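Local coordinates for protein methylxanthine N3-demethylase NdmB (Pseudomonas putida, PDB 6ICL) that catalyses the N3-demethylation of theobromine, 3-methylxanthine and related methylxanthines in bacterial caffeine degradation, as a Rieske-type non-heme iron oxygenase, at residues C41-F46 with C140-D145; I146-L151 with V272-A277; S164-P169 with V173-S178; F248-R251 with S257-L260. All blocks are in the same frame, centred on the assembly; numbering follows the deposited sequence.

Contact 1 of 4, residues C41-F46 with C140-D145; sequences CTLNEF and CEVKYD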
# COMPACT_ATOMS: atom_id res chain seq x y z
N CYS A 41 10.53 23.95 15.10
CA CYS A 41 10.35 22.60 15.60
C CYS A 41 10.47 22.66 17.12
O CYS A 41 10.95 23.65 17.68
CB CYS A 41 11.38 21.62 15.01
SG CYS A 41 13.11 22.10 15.39
N THR A 42 9.99 21.61 17.78
CA THR A 42 10.27 21.52 19.20
C THR A 42 11.71 21.07 19.39
O THR A 42 12.35 20.53 18.48
CB THR A 42 9.31 20.56 19.90
OG1 THR A 42 9.59 19.21 19.47
CG2 THR A 42 7.86 20.92 19.56
N LEU A 43 12.24 21.33 20.59
CA LEU A 43 13.59 20.88 20.91
C LEU A 43 13.70 19.37 20.78
O LEU A 43 14.66 18.85 20.18
CB LEU A 43 13.94 21.35 22.32
CG LEU A 43 15.36 21.06 22.79
CD1 LEU A 43 16.34 21.57 21.74
CD2 LEU A 43 15.59 21.73 24.16
N ASN A 44 12.71 18.64 21.31
CA ASN A 44 12.69 17.19 21.16
C ASN A 44 12.71 16.77 19.69
O ASN A 44 13.47 15.87 19.29
CB ASN A 44 11.45 16.63 21.85
CG ASN A 44 11.55 15.16 22.08
OD1 ASN A 44 10.98 14.36 21.33
ND2 ASN A 44 12.31 14.78 23.11
N GLU A 45 11.85 17.40 18.87
CA GLU A 45 11.87 17.13 17.44
C GLU A 45 13.25 17.36 16.84
O GLU A 45 13.71 16.59 15.99
CB GLU A 45 10.82 17.99 16.72
CG GLU A 45 9.41 17.40 16.79
CD GLU A 45 8.31 18.40 16.43
OE1 GLU A 45 7.13 18.01 16.50
OE2 GLU A 45 8.62 19.56 16.08
N PHE A 46 13.92 18.44 17.25
CA PHE A 46 15.25 18.71 16.71
C PHE A 46 16.25 17.61 17.11
O PHE A 46 17.07 17.17 16.29
CB PHE A 46 15.75 20.07 17.20
CG PHE A 46 17.19 20.26 16.98
CD1 PHE A 46 17.67 20.63 15.71
CD2 PHE A 46 18.10 20.02 18.00
CE1 PHE A 46 19.04 20.79 15.50
CE2 PHE A 46 19.46 20.16 17.79
CZ PHE A 46 19.93 20.56 16.53
N CYS A 140 18.20 32.62 15.89
CA CYS A 140 17.72 31.31 16.27
C CYS A 140 17.94 31.15 17.76
O CYS A 140 19.06 31.34 18.23
CB CYS A 140 18.46 30.19 15.48
SG CYS A 140 17.97 28.49 15.93
N GLU A 141 16.87 30.86 18.50
CA GLU A 141 16.94 30.74 19.95
C GLU A 141 15.94 29.69 20.39
O GLU A 141 14.86 29.57 19.80
CB GLU A 141 16.63 32.07 20.68
CG GLU A 141 17.52 33.28 20.31
CD GLU A 141 19.02 33.10 20.68
OE1 GLU A 141 19.35 32.14 21.41
OE2 GLU A 141 19.86 33.92 20.20
N VAL A 142 16.28 28.95 21.44
CA VAL A 142 15.39 27.97 22.05
C VAL A 142 14.64 28.65 23.19
O VAL A 142 15.25 29.20 24.11
CB VAL A 142 16.16 26.74 22.53
CG1 VAL A 142 15.23 25.77 23.28
CG2 VAL A 142 16.82 26.02 21.36
N LYS A 143 13.31 28.60 23.16
CA LYS A 143 12.55 29.12 24.28
C LYS A 143 11.30 28.27 24.45
O LYS A 143 10.67 27.90 23.46
CB LYS A 143 12.17 30.59 24.08
CG LYS A 143 11.72 31.29 25.38
CD LYS A 143 11.56 32.79 25.16
CE LYS A 143 11.24 33.51 26.47
NZ LYS A 143 11.22 34.99 26.22
N TYR A 144 10.98 27.94 25.69
CA TYR A 144 9.89 27.02 26.02
C TYR A 144 10.07 25.65 25.36
O TYR A 144 9.08 25.00 24.98
CB TYR A 144 8.51 27.58 25.65
CG TYR A 144 8.32 29.08 25.75
CD1 TYR A 144 8.45 29.76 26.96
CD2 TYR A 144 7.97 29.81 24.62
CE1 TYR A 144 8.24 31.15 27.04
CE2 TYR A 144 7.78 31.18 24.68
CZ TYR A 144 7.90 31.85 25.89
OH TYR A 144 7.67 33.21 25.91
N ASP A 145 11.32 25.23 25.19
CA ASP A 145 11.66 23.95 24.55
C ASP A 145 11.16 23.91 23.11
O ASP A 145 10.79 22.85 22.60
CB ASP A 145 11.15 22.76 25.36
CG ASP A 145 11.90 22.60 26.69
OD1 ASP A 145 13.05 23.10 26.78
OD2 ASP A 145 11.34 22.00 27.64
O HOH W 1 10.65 19.79 23.16
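L43, the first residue of a short helix, meets the turn at D145 in the Rieske region, and the helix start is organised by a capping box between T42 and E45. Across the contact, the backbone N of L43 donates to the carbonyl O of D145 at 2.9 Å, with a nearly straight N-H...O angle of 177°, although the donor stands above the carbonyl plane. Around this bond the L43 side chain leans over the turn: CB lies 3.5 Å from D145 O, and with CG anti to the backbone N (chi1 -176°) CD2 reaches out to V142 CG1 at 4.2 Å, the two side chains crossing at about a right angle. The same D145 oxygen takes a second donor, a water that also accepts from the N of N44, so two amides of the helix's first turn are tied to one carbonyl, one directly and one through water. Behind them, E45 N is capped by T42 OG1. Both L43 and V142 also touch I75 of strand 74-79, the next strand of the same sheet. The box is closed from the other end by T42 N, which donates to E45 OE2 at 3.0 Å from above the carboxylate plane.

Contact 2 of 4, residues I146-L151 with V272-A277; sequences IVWVRL and VLWTTA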
# COMPACT_ATOMS: atom_id res chain seq x y z
N ILE A 146 11.17 25.06 22.46
CA ILE A 146 10.83 25.18 21.05
C ILE A 146 11.94 25.96 20.36
O ILE A 146 12.54 26.86 20.97
CB ILE A 146 9.46 25.87 20.89
CG1 ILE A 146 8.35 24.87 21.27
CG2 ILE A 146 9.29 26.40 19.47
CD1 ILE A 146 6.94 25.47 21.28
N VAL A 147 12.25 25.60 19.11
CA VAL A 147 13.25 26.30 18.31
C VAL A 147 12.59 27.40 17.49
O VAL A 147 11.71 27.12 16.66
CB VAL A 147 14.01 25.32 17.40
CG1 VAL A 147 15.13 26.06 16.65
CG2 VAL A 147 14.56 24.15 18.21
N TRP A 148 13.03 28.64 17.69
CA TRP A 148 12.50 29.83 17.04
C TRP A 148 13.53 30.39 16.09
O TRP A 148 14.73 30.41 16.39
CB TRP A 148 12.14 30.91 18.07
CG TRP A 148 11.17 30.46 19.07
CD1 TRP A 148 11.42 29.80 20.24
CD2 TRP A 148 9.76 30.60 18.98
NE1 TRP A 148 10.25 29.53 20.90
CE2 TRP A 148 9.21 30.02 20.15
CE3 TRP A 148 8.89 31.18 18.04
CZ2 TRP A 148 7.84 29.99 20.39
CZ3 TRP A 148 7.54 31.16 18.28
CH2 TRP A 148 7.02 30.57 19.45
N VAL A 149 13.06 30.87 14.95
CA VAL A 149 13.92 31.48 13.95
C VAL A 149 13.28 32.80 13.51
O VAL A 149 12.06 32.88 13.33
CB VAL A 149 14.13 30.56 12.72
CG1 VAL A 149 14.98 31.27 11.66
CG2 VAL A 149 14.74 29.21 13.13
N ARG A 150 14.12 33.81 13.32
CA ARG A 150 13.71 35.08 12.73
C ARG A 150 14.59 35.33 11.52
O ARG A 150 15.82 35.40 11.65
CB ARG A 150 13.81 36.23 13.74
CG ARG A 150 13.48 37.61 13.10
CD ARG A 150 13.43 38.71 14.16
NE ARG A 150 14.73 38.93 14.78
CZ ARG A 150 14.94 39.80 15.77
NH1 ARG A 150 13.94 40.52 16.27
NH2 ARG A 150 16.16 39.93 16.29
N LEU A 151 13.97 35.44 10.35
CA LEU A 151 14.74 35.52 9.12
C LEU A 151 15.36 36.89 8.91
O LEU A 151 16.39 36.99 8.24
CB LEU A 151 13.87 35.17 7.93
CG LEU A 151 13.42 33.71 7.88
CD1 LEU A 151 12.58 33.49 6.63
CD2 LEU A 151 14.64 32.77 7.93
N VAL A 272 -3.46 27.14 31.34
CA VAL A 272 -2.96 27.86 30.17
C VAL A 272 -2.94 26.92 28.96
O VAL A 272 -2.35 25.84 29.00
CB VAL A 272 -1.56 28.43 30.41
CG1 VAL A 272 -1.05 29.10 29.13
CG2 VAL A 272 -1.58 29.43 31.56
N LEU A 273 -3.60 27.35 27.88
CA LEU A 273 -3.51 26.70 26.58
C LEU A 273 -2.86 27.69 25.63
O LEU A 273 -3.31 28.83 25.50
CB LEU A 273 -4.88 26.24 26.06
CG LEU A 273 -4.88 25.37 24.79
CD1 LEU A 273 -4.06 24.07 24.97
CD2 LEU A 273 -6.30 25.04 24.30
N TRP A 274 -1.77 27.26 25.01
CA TRP A 274 -0.97 28.10 24.14
C TRP A 274 -0.76 27.40 22.81
O TRP A 274 -0.58 26.18 22.75
CB TRP A 274 0.36 28.40 24.83
CG TRP A 274 1.39 29.25 24.09
CD1 TRP A 274 1.65 30.59 24.27
CD2 TRP A 274 2.36 28.79 23.14
NE1 TRP A 274 2.70 30.98 23.48
CE2 TRP A 274 3.16 29.90 22.78
CE3 TRP A 274 2.64 27.53 22.56
CZ2 TRP A 274 4.22 29.80 21.85
CZ3 TRP A 274 3.70 27.44 21.66
CH2 TRP A 274 4.47 28.56 21.30
N THR A 275 -0.75 28.19 21.75
CA THR A 275 -0.45 27.67 20.43
C THR A 275 0.20 28.78 19.63
O THR A 275 -0.07 29.96 19.86
CB THR A 275 -1.71 27.16 19.71
OG1 THR A 275 -2.22 26.02 20.42
CG2 THR A 275 -1.40 26.73 18.27
N THR A 276 1.09 28.38 18.72
CA THR A 276 1.62 29.27 17.70
C THR A 276 1.62 28.51 16.38
O THR A 276 2.01 27.33 16.33
CB THR A 276 3.04 29.74 18.07
OG1 THR A 276 2.97 30.55 19.25
CG2 THR A 276 3.62 30.59 16.96
N ALA A 277 1.16 29.17 15.33
CA ALA A 277 1.17 28.59 13.99
C ALA A 277 2.39 29.10 13.25
O ALA A 277 2.65 30.30 13.23
CB ALA A 277 -0.12 28.95 13.24
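W148 and W274 meet rim to rim through their six-membered rings, with W148 CH2 3.7 Å from W274 CH2. The ring planes are steeply inclined, close to perpendicular, yet each indole lies at the other's edge and neither covers a face, so this is not a T-shaped stack. The two side chains come from opposite directions, one from the Rieske-side strand 146-150, the other from strand 270-281 of the C-terminal domain, whose short axes stay 11.6 Å apart. A fully extended first torsion (chi1 178°) carries the W274 ring across that gap. I146 comes from the opposing strand and sets CD1 3.8 Å from W274 CZ3, obliquely to the ring. Within its own strand I146 also lays CG2 on one face of the W148 ring, 3.5 Å above the plane and toward the rim, so a single isoleucine touches both indoles. T276 completes the cluster, its OG1 at the edge of W148, 4.1 Å from CH2. Polar ends turn to other partners: W148 NE1 to K143 O, W274 NE1 to Y162 O, T276 OG1 to S257 OG. No hydrogen bond joins 146-151 to 272-277, so here the two parts meet by apolar side-chain contact.

Contact 3 of 4, residues S164-P169 with V173-S178; sequences SDFDNP and VIVADS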
# COMPACT_ATOMS: atom_id res chain seq x y z
N SER A 164 2.80 32.15 29.19
CA SER A 164 2.82 32.36 30.63
C SER A 164 3.07 31.05 31.36
O SER A 164 2.67 29.97 30.89
CB SER A 164 1.51 32.99 31.11
OG SER A 164 0.43 32.08 31.04
N ASP A 165 3.74 31.15 32.51
CA ASP A 165 3.84 30.10 33.52
C ASP A 165 4.74 28.92 33.14
O ASP A 165 4.68 27.89 33.83
CB ASP A 165 2.47 29.51 33.89
CG ASP A 165 1.51 30.55 34.43
OD1 ASP A 165 0.78 31.18 33.63
OD2 ASP A 165 1.48 30.74 35.67
N PHE A 166 5.57 29.04 32.11
CA PHE A 166 6.48 27.94 31.80
C PHE A 166 7.37 27.63 33.00
O PHE A 166 7.64 26.46 33.29
CB PHE A 166 7.31 28.30 30.56
CG PHE A 166 8.14 27.14 30.00
CD1 PHE A 166 7.57 26.20 29.14
CD2 PHE A 166 9.50 27.02 30.30
CE1 PHE A 166 8.34 25.16 28.60
CE2 PHE A 166 10.26 25.98 29.79
CZ PHE A 166 9.68 25.04 28.94
N ASP A 167 7.76 28.66 33.75
CA ASP A 167 8.66 28.51 34.89
C ASP A 167 7.95 28.56 36.24
O ASP A 167 8.62 28.65 37.27
CB ASP A 167 9.73 29.59 34.84
CG ASP A 167 10.65 29.44 33.65
OD1 ASP A 167 11.10 28.30 33.38
OD2 ASP A 167 10.90 30.46 32.96
N ASN A 168 6.63 28.48 36.26
CA ASN A 168 5.87 28.55 37.51
C ASN A 168 5.93 27.21 38.24
O ASN A 168 5.30 26.23 37.80
CB ASN A 168 4.42 28.96 37.21
CG ASN A 168 3.51 28.88 38.43
OD1 ASN A 168 3.93 28.56 39.54
ND2 ASN A 168 2.24 29.19 38.22
N PRO A 169 6.62 27.14 39.38
CA PRO A 169 6.84 25.84 40.03
C PRO A 169 5.58 25.22 40.62
O PRO A 169 5.63 24.06 41.05
CB PRO A 169 7.87 26.16 41.11
CG PRO A 169 7.57 27.57 41.49
CD PRO A 169 7.15 28.25 40.19
N VAL A 173 4.16 21.50 32.73
CA VAL A 173 4.09 21.86 31.32
C VAL A 173 4.08 20.61 30.45
O VAL A 173 4.74 19.60 30.77
CB VAL A 173 5.28 22.78 30.96
CG1 VAL A 173 5.24 23.20 29.47
CG2 VAL A 173 5.31 23.99 31.89
N ILE A 174 3.31 20.66 29.36
CA ILE A 174 3.39 19.71 28.24
C ILE A 174 3.72 20.52 27.00
O ILE A 174 2.95 21.40 26.60
CB ILE A 174 2.08 18.95 28.01
CG1 ILE A 174 1.66 18.13 29.22
CG2 ILE A 174 2.20 18.06 26.77
CD1 ILE A 174 0.18 17.71 29.16
N VAL A 175 4.86 20.23 26.38
CA VAL A 175 5.20 20.76 25.06
C VAL A 175 4.87 19.66 24.04
O VAL A 175 5.55 18.63 23.96
CB VAL A 175 6.67 21.19 24.97
CG1 VAL A 175 6.95 21.82 23.60
CG2 VAL A 175 6.99 22.16 26.09
N ALA A 176 3.80 19.85 23.29
CA ALA A 176 3.31 18.82 22.39
C ALA A 176 4.19 18.72 21.15
O ALA A 176 4.83 19.70 20.74
CB ALA A 176 1.86 19.14 21.99
N ASP A 177 4.25 17.52 20.56
CA ASP A 177 4.79 17.41 19.21
C ASP A 177 4.02 18.35 18.30
O ASP A 177 2.82 18.57 18.48
CB ASP A 177 4.68 15.98 18.65
CG ASP A 177 5.74 15.02 19.21
OD1 ASP A 177 6.73 15.44 19.84
OD2 ASP A 177 5.57 13.82 18.98
N SER A 178 4.70 18.93 17.32
CA SER A 178 4.01 19.83 16.40
C SER A 178 3.14 19.04 15.41
O SER A 178 3.32 17.84 15.19
CB SER A 178 5.02 20.68 15.65
OG SER A 178 5.75 19.85 14.75
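This is a local apolar contact at the protein surface, where the loop that leads into strand 171-181 folds back and lays F166 against the valines of that strand. A type I beta turn from D165 to N168 reverses the chain, and F166 occupies its second position. From there a chi1 near 180° (-170°) extends the ring away from the backbone N and brings its CD1-CE1 side near the valines. CE1 lies 3.8 Å from V173 CG1, which approaches obliquely, and 4.1 Å from V175 CG2, which sits at the ring edge near its plane. V173 and V175 are two apart on the strand and both send their CB toward the loop, so the phenyl group can touch both, crossing each valine side chain at about a right angle. V173 uses its second methyl as well, with CG2 3.7 Å from the backbone O of F166.

The turn is framed by polar groups. N168 N donates to D165 O at 3.2 Å, the bond that closes the turn, and S164 OG donates to D165 OD1 on its anti lone pair at 2.8 Å. D165 OD2, whose place is less certain, forms a salt bridge with R270 of strand 270-281, a strand of the same sheet. The F166 ring also touches D145, in the turn between strands 137-143 and 146-150. No hydrogen bond joins the loop to residues 173-178: phenyl and valine side chains meet carbon against carbon, and the polar bonds are internal to the loop or run to R270, so the link to the strand itself is apolar.

Contact 4 of 4, residues F248-R251 with S257-L260; sequences FTYR and SVNL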
# COMPACT_ATOMS: atom_id res chain seq x y z
N PHE A 248 -11.46 34.03 30.29
CA PHE A 248 -10.56 33.71 29.19
C PHE A 248 -9.75 34.96 28.86
O PHE A 248 -10.29 35.93 28.32
CB PHE A 248 -11.35 33.21 27.98
CG PHE A 248 -12.20 32.00 28.29
CD1 PHE A 248 -13.51 32.16 28.76
CD2 PHE A 248 -11.70 30.72 28.12
CE1 PHE A 248 -14.29 31.05 29.06
CE2 PHE A 248 -12.48 29.61 28.42
CZ PHE A 248 -13.77 29.77 28.88
N THR A 249 -8.47 34.94 29.20
CA THR A 249 -7.60 36.09 29.04
C THR A 249 -6.56 35.76 27.98
O THR A 249 -5.74 34.86 28.16
CB THR A 249 -6.93 36.43 30.38
OG1 THR A 249 -7.94 36.53 31.40
CG2 THR A 249 -6.18 37.72 30.28
N TYR A 250 -6.59 36.51 26.88
CA TYR A 250 -5.74 36.25 25.72
C TYR A 250 -4.63 37.28 25.63
O TYR A 250 -4.89 38.48 25.62
CB TYR A 250 -6.54 36.28 24.42
CG TYR A 250 -7.58 35.20 24.30
CD1 TYR A 250 -8.80 35.33 24.94
CD2 TYR A 250 -7.37 34.08 23.49
CE1 TYR A 250 -9.78 34.38 24.82
CE2 TYR A 250 -8.34 33.10 23.37
CZ TYR A 250 -9.55 33.27 24.04
OH TYR A 250 -10.55 32.33 23.96
N ARG A 251 -3.39 36.79 25.53
CA ARG A 251 -2.26 37.59 25.09
C ARG A 251 -1.70 36.89 23.86
O ARG A 251 -1.29 35.73 23.93
CB ARG A 251 -1.21 37.73 26.18
CG ARG A 251 -1.69 38.53 27.40
CD ARG A 251 -0.57 38.70 28.41
NE ARG A 251 0.64 39.27 27.81
CZ ARG A 251 1.73 39.56 28.50
NH1 ARG A 251 1.75 39.33 29.81
NH2 ARG A 251 2.80 40.09 27.91
N SER A 257 0.56 33.85 17.44
CA SER A 257 0.55 33.16 18.72
C SER A 257 -0.70 33.48 19.52
O SER A 257 -1.31 34.55 19.37
CB SER A 257 1.79 33.50 19.53
OG SER A 257 2.95 33.26 18.75
N VAL A 258 -1.07 32.55 20.39
CA VAL A 258 -2.18 32.72 21.33
C VAL A 258 -1.76 32.13 22.67
O VAL A 258 -1.44 30.94 22.76
CB VAL A 258 -3.48 32.03 20.87
CG1 VAL A 258 -4.59 32.25 21.94
CG2 VAL A 258 -3.93 32.54 19.54
N ASN A 259 -1.79 32.95 23.71
CA ASN A 259 -1.68 32.47 25.08
C ASN A 259 -3.04 32.67 25.74
O ASN A 259 -3.47 33.81 25.95
CB ASN A 259 -0.57 33.22 25.84
CG ASN A 259 -0.36 32.67 27.24
OD1 ASN A 259 0.47 31.78 27.46
ND2 ASN A 259 -1.13 33.20 28.20
N LEU A 260 -3.74 31.56 26.02
CA LEU A 260 -5.07 31.60 26.62
C LEU A 260 -4.96 31.20 28.08
O LEU A 260 -4.71 30.03 28.39
CB LEU A 260 -6.06 30.70 25.89
CG LEU A 260 -7.35 30.52 26.71
CD1 LEU A 260 -8.03 31.89 27.06
CD2 LEU A 260 -8.34 29.56 26.03
O HOH W 2 -2.98 35.31 28.34
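The carbonyl O of R251 receives the backbone N of N259 at 2.8 Å, and the N of R251 returns a bond to N259 O at 3.0 Å. R251 and N259 are thus a hydrogen-bonded pair of the antiparallel hairpin formed by strands 246-253 and 257-264, within the sheet of the C-terminal oxygenase domain. Next to it Y250 and L260 form the non-hydrogen-bonded pair, where Y250 CA makes a CA-H...O contact with N259 O. A water donates to T249 O and accepts from N259 ND2, bridging the strands.

On the face that carries Y250 and L260, the leucine methyl CD1 sits over one face of the tyrosine ring, 3.8 Å from its centroid and 15° off the normal, a CH-pi contact. The two side chains point the same way. V258 takes the edge of that ring, with CG1 3.7 Å from Y250 CD2. The same L260 methyl reaches F248 CB at 3.7 Å and lies at the edge of the phenyl ring. The Y250 side chain lies about 10 Å from the bound iron.

R251 forms a salt bridge with E225 and a cation-pi contact with Y162, while N259 OD1 accepts from S164 N. Strand 225-230 flanks the hairpin on one side, its F228 stacking on Y250; strand 270-281 pairs with 257-264 on the other, and helix 185-192 packs on V258 through W189 and F192.

How the contacts relate
Contact 2 is the fully buried one, near the centre of the chain, where the Rieske-side sheet meets the C-terminal sheet through indoles and an isoleucine. Contacts 1 and 4 are partly buried and both use backbone bonds, a helix start tied to a turn in one and a hairpin ladder in the other, to which contact 4 adds an extensive aromatic-aliphatic face. Contact 3 is apolar like contact 2, with a similar buried area, but at the surface. Neighbouring strands link them: C41 and E141 of contact 1 pair with V147 and W148 of contact 2, while L273 of contact 2 pairs with L260 of contact 4. Contact 3 touches contact 1 through S178 and E45, and contact 4 through S164 and N259.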